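PDB 1T5O: translation initiation factor eIF2B, subunit delta from Archaeoglobus fulgidus, which probably catalyses the interconversion of methylthioribose-1-phosphate and methylthioribulose-1-phosphate, an isomerisation in methionine biosynthesis. Local coordinates for residues A[37-41]-A[42-46]; A[90-93]-A[94-98]. One frame throughout, in Å; residues are numbered along the deposited sequence.

Contact 1: A[37-41]-A[42-46]; sequences DAIKK and LAVRG
Leu42, which bonds back to Ile39, takes a positive phi of 67° and so curls the chain across the end of helix 32-40, bringing Ala43 over Ala38. The result is a Schellman motif, a C-terminal helix cap made of two backbone hydrogen bonds. The outer bond runs from Ala43 N to Ala38 O (2.8 Å), with the donor in the carbonyl plane. The inner one, from Leu42 N to Ile39 O (3.2 Å), is less favourably placed, because the N-H meets its carbonyl from above, 69° out of the plane. Together they occupy carbonyls of the last turn as the regular helical pattern ends.

An apolar contact usual in this motif lies beside the outer bond: Ala38 CB and Ala43 CB stand 4.1 Å apart, and alanine suits both places because methyl groups let the backbones close up. Val44 follows, its CG2 branch lying alongside Ala38 CB at 4.0 Å, while strand 12-15 covers both residues through Leu14. Leucine is a less usual choice than glycine for the left-handed position; with CG anti to its own carbonyl carbon (chi1 -56°), the CD2 branch of Leu42 makes a loose approach to Ile39 O, at 4.0 Å.

Beyond the cap, Arg45 and Gly46 belong to a predicted substrate-binding site, and Arg45 NH1 is held by Gln17 and Asn155. The exit from the turn is bridged by a water that donates to Ile39 O at 3.0 Å and to Val44 O at 2.6 Å.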
loop_
_atom_site.group_PDB
_atom_site.type_symbol
_atom_site.label_atom_id
_atom_site.label_comp_id
_atom_site.label_asym_id
_atom_site.label_seq_id
_atom_site.Cartn_x
_atom_site.Cartn_y
_atom_site.Cartn_z
ATOM N N ASP A 37 -29.255 1.893 -0.597
ATOM C CA ASP A 37 -28.270 1.231 0.238
ATOM C C ASP A 37 -27.197 0.592 -0.614
ATOM O O ASP A 37 -26.049 0.475 -0.180
ATOM C CB ASP A 37 -28.909 0.190 1.157
ATOM C CG ASP A 37 -28.135 0.030 2.466
ATOM O OD1 ASP A 37 -27.833 1.069 3.113
ATOM O OD2 ASP A 37 -27.827 -1.123 2.853
ATOM N N ALA A 38 -27.562 0.188 -1.828
ATOM C CA ALA A 38 -26.592 -0.425 -2.726
ATOM C C ALA A 38 -25.532 0.636 -3.013
ATOM O O ALA A 38 -24.337 0.351 -3.046
ATOM C CB ALA A 38 -27.266 -0.864 -4.004
ATOM N N ILE A 39 -25.997 1.865 -3.203
ATOM C CA ILE A 39 -25.119 2.991 -3.460
ATOM C C ILE A 39 -24.214 3.228 -2.245
ATOM O O ILE A 39 -23.006 3.433 -2.388
ATOM C CB ILE A 39 -25.952 4.265 -3.745
ATOM C CG1 ILE A 39 -26.524 4.198 -5.164
ATOM C CG2 ILE A 39 -25.103 5.513 -3.564
ATOM C CD1 ILE A 39 -27.495 5.335 -5.471
ATOM N N LYS A 40 -24.811 3.195 -1.054
ATOM C CA LYS A 40 -24.070 3.405 0.190
ATOM C C LYS A 40 -23.019 2.337 0.435
ATOM O O LYS A 40 -21.914 2.657 0.861
ATOM C CB LYS A 40 -25.014 3.427 1.395
ATOM C CG LYS A 40 -26.007 4.575 1.435
ATOM C CD LYS A 40 -26.881 4.440 2.684
ATOM C CE LYS A 40 -28.019 5.446 2.724
ATOM N NZ LYS A 40 -28.922 5.193 3.890
ATOM N N LYS A 41 -23.363 1.074 0.183
ATOM C CA LYS A 41 -22.430 -0.042 0.400
ATOM C C LYS A 41 -21.386 -0.138 -0.698
ATOM O O LYS A 41 -20.533 -1.029 -0.667
ATOM C CB LYS A 41 -23.137 -1.400 0.391
ATOM C CG LYS A 41 -24.376 -1.569 1.212
ATOM C CD LYS A 41 -24.751 -3.066 1.227
ATOM C CE LYS A 41 -24.851 -3.670 -0.190
ATOM N NZ LYS A 41 -25.013 -5.168 -0.228
ATOM N N LEU A 42 -21.475 0.745 -1.685
ATOM C CA LEU A 42 -20.560 0.714 -2.823
ATOM C C LEU A 42 -20.804 -0.542 -3.666
ATOM O O LEU A 42 -19.883 -1.066 -4.297
ATOM C CB LEU A 42 -19.092 0.761 -2.366
ATOM C CG LEU A 42 -18.667 1.944 -1.481
ATOM C CD1 LEU A 42 -17.155 1.857 -1.224
ATOM C CD2 LEU A 42 -19.015 3.283 -2.158
ATOM N N ALA A 43 -22.034 -1.054 -3.664
ATOM C CA ALA A 43 -22.339 -2.213 -4.500
ATOM C C ALA A 43 -22.326 -1.687 -5.945
ATOM O O ALA A 43 -22.051 -2.429 -6.885
ATOM C CB ALA A 43 -23.698 -2.799 -4.147
ATOM N N VAL A 44 -22.646 -0.402 -6.100
ATOM C CA VAL A 44 -22.597 0.277 -7.395
ATOM C C VAL A 44 -21.612 1.390 -7.134
ATOM O O VAL A 44 -21.679 2.027 -6.085
ATOM C CB VAL A 44 -23.879 1.019 -7.785
ATOM C CG1 VAL A 44 -24.026 0.973 -9.303
ATOM C CG2 VAL A 44 -25.068 0.472 -7.054
ATOM N N ARG A 45 -20.728 1.653 -8.084
ATOM C CA ARG A 45 -19.727 2.707 -7.918
ATOM C C ARG A 45 -19.201 3.110 -9.273
ATOM O O ARG A 45 -19.337 2.354 -10.242
ATOM C CB ARG A 45 -18.576 2.201 -7.051
ATOM C CG ARG A 45 -18.195 0.774 -7.347
ATOM C CD ARG A 45 -16.835 0.481 -6.748
ATOM N NE ARG A 45 -15.775 1.197 -7.447
ATOM C CZ ARG A 45 -15.310 0.860 -8.643
ATOM N NH1 ARG A 45 -15.817 -0.191 -9.278
ATOM N NH2 ARG A 45 -14.326 1.561 -9.204
ATOM N N GLY A 46 -18.579 4.281 -9.334
ATOM C CA GLY A 46 -18.078 4.793 -10.595
ATOM C C GLY A 46 -19.075 5.848 -11.038
ATOM O O GLY A 46 -20.286 5.617 -10.980
HETATM O O HOH W 1 -21.295 4.229 -4.694
#

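Contact 2: A[90-93]-A[94-98]; sequences TAVN and LFVGI
The ring of Phe95 has the carbonyl oxygen of Val92 at its edge, near the ring plane, with Val92 O 4.2 Å from Phe95 CD2; neither face is covered by residues 90-98. This is the first turn of helix 92-105, with Ala91 as the N-cap. Phe95 keeps CG anti to its backbone N (chi1 174°), which leads the ring away from the turn, and its root, CB, sits 3.3 Å from Val92 O. Asn93 carries the other flat group, and its side chain touches Ala47 of helix 47-61.

Alanine at the N-cap offers no side-chain acceptor, so it cannot cap the first amides as serine or aspartate would. It instead works as an apolar partner: Ala91 CB presses on Leu94 CB at 3.5 Å, tighter than ordinary van der Waals contact, and Leu94 CD2 lies over the same methyl at 4.0 Å. The small methyl suits so close an approach, whereas leucine supplies the length to reach Thr87 and Arg88 in the preceding loop.

Three helical bonds wind the turn. Phe95 N donates to Ala91 O, Val96 N to Val92 O at 2.8 Å, and Gly97 N to Asn93 O, the last being the straightest at 167°; in each the donor is tilted modestly out of the carbonyl plane. Gly97 is buried and adds no bulk on its side of the helix. In Val96 the CG2 branch does the touching: CG1 takes the position anti to the backbone N, which places CG2 beside that N, where Val96 CG2 lies 3.2 Å from Val92 O and 4.4 Å from Val92 CG1.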
loop_
_atom_site.group_PDB
_atom_site.type_symbol
_atom_site.label_atom_id
_atom_site.label_comp_id
_atom_site.label_asym_id
_atom_site.label_seq_id
_atom_site.Cartn_x
_atom_site.Cartn_y
_atom_site.Cartn_z
ATOM N N THR A 90 -23.449 15.670 -2.866
ATOM C CA THR A 90 -22.258 16.050 -3.606
ATOM C C THR A 90 -21.970 15.221 -4.864
ATOM O O THR A 90 -21.062 15.558 -5.630
ATOM C CB THR A 90 -21.025 15.957 -2.682
ATOM O OG1 THR A 90 -20.950 14.632 -2.125
ATOM C CG2 THR A 90 -21.139 16.960 -1.547
ATOM N N ALA A 91 -22.707 14.132 -5.070
ATOM C CA ALA A 91 -22.485 13.296 -6.249
ATOM C C ALA A 91 -23.094 13.958 -7.475
ATOM O O ALA A 91 -24.305 13.869 -7.705
ATOM C CB ALA A 91 -23.095 11.914 -6.036
ATOM N N VAL A 92 -22.247 14.607 -8.265
ATOM C CA VAL A 92 -22.663 15.319 -9.471
ATOM C C VAL A 92 -23.338 14.407 -10.491
ATOM O O VAL A 92 -24.355 14.771 -11.103
ATOM C CB VAL A 92 -21.450 16.017 -10.159
ATOM C CG1 VAL A 92 -21.905 16.737 -11.437
ATOM C CG2 VAL A 92 -20.800 17.013 -9.196
ATOM N N ASN A 93 -22.758 13.226 -10.686
ATOM C CA ASN A 93 -23.294 12.256 -11.639
ATOM C C ASN A 93 -24.604 11.648 -11.192
ATOM O O ASN A 93 -25.519 11.444 -11.989
ATOM C CB ASN A 93 -22.244 11.186 -11.887
ATOM C CG ASN A 93 -21.027 11.759 -12.555
ATOM O OD1 ASN A 93 -21.058 12.057 -13.742
ATOM N ND2 ASN A 93 -19.957 11.962 -11.785
ATOM N N LEU A 94 -24.688 11.348 -9.911
ATOM C CA LEU A 94 -25.910 10.808 -9.357
ATOM C C LEU A 94 -26.981 11.888 -9.536
ATOM O O LEU A 94 -28.134 11.589 -9.870
ATOM C CB LEU A 94 -25.702 10.505 -7.878
ATOM C CG LEU A 94 -26.933 10.278 -7.016
ATOM C CD1 LEU A 94 -27.850 9.240 -7.653
ATOM C CD2 LEU A 94 -26.463 9.822 -5.643
ATOM N N PHE A 95 -26.590 13.145 -9.315
ATOM C CA PHE A 95 -27.499 14.276 -9.463
ATOM C C PHE A 95 -27.953 14.407 -10.913
ATOM O O PHE A 95 -29.133 14.621 -11.185
ATOM C CB PHE A 95 -26.813 15.589 -9.047
ATOM C CG PHE A 95 -27.639 16.821 -9.318
ATOM C CD1 PHE A 95 -28.545 17.287 -8.380
ATOM C CD2 PHE A 95 -27.533 17.493 -10.538
ATOM C CE1 PHE A 95 -29.346 18.418 -8.648
ATOM C CE2 PHE A 95 -28.316 18.608 -10.822
ATOM C CZ PHE A 95 -29.226 19.077 -9.879
ATOM N N VAL A 96 -27.014 14.291 -11.842
ATOM C CA VAL A 96 -27.343 14.419 -13.252
ATOM C C VAL A 96 -28.338 13.341 -13.686
ATOM O O VAL A 96 -29.321 13.634 -14.378
ATOM C CB VAL A 96 -26.056 14.361 -14.113
ATOM C CG1 VAL A 96 -26.378 14.016 -15.572
ATOM C CG2 VAL A 96 -25.357 15.703 -14.041
ATOM N N GLY A 97 -28.078 12.101 -13.270
ATOM C CA GLY A 97 -28.958 11.001 -13.618
ATOM C C GLY A 97 -30.363 11.220 -13.093
ATOM O O GLY A 97 -31.338 11.059 -13.823
ATOM N N ILE A 98 -30.453 11.593 -11.819
ATOM C CA ILE A 98 -31.733 11.870 -11.165
ATOM C C ILE A 98 -32.515 12.956 -11.902
ATOM O O ILE A 98 -33.650 12.731 -12.330
ATOM C CB ILE A 98 -31.537 12.377 -9.719
ATOM C CG1 ILE A 98 -30.880 11.297 -8.848
ATOM C CG2 ILE A 98 -32.877 12.851 -9.157
ATOM C CD1 ILE A 98 -31.661 10.034 -8.765
#

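From the N terminus, contact 1 comes first and ends helix 32-40; Gly46 then serves as N-cap of helix 47-61. After helix 70-85 and a short loop, contact 2 opens helix 92-105. Each is a local turn of continuous chain, so neither closes a long loop, and the two follow in series without nesting or crossing. The centres of contact 1 and contact 2 lie about 14 Å apart. The nearest atoms of contact 1 and contact 2 are about 4 Å apart, without touching. Helix 47-61 joins them: Leu50 and Ala49 meet residues of contact 1, while Ala47 and Glu51 meet those of contact 2. Arg88, predicted to bind substrate, likewise touches Ile39 and Leu94.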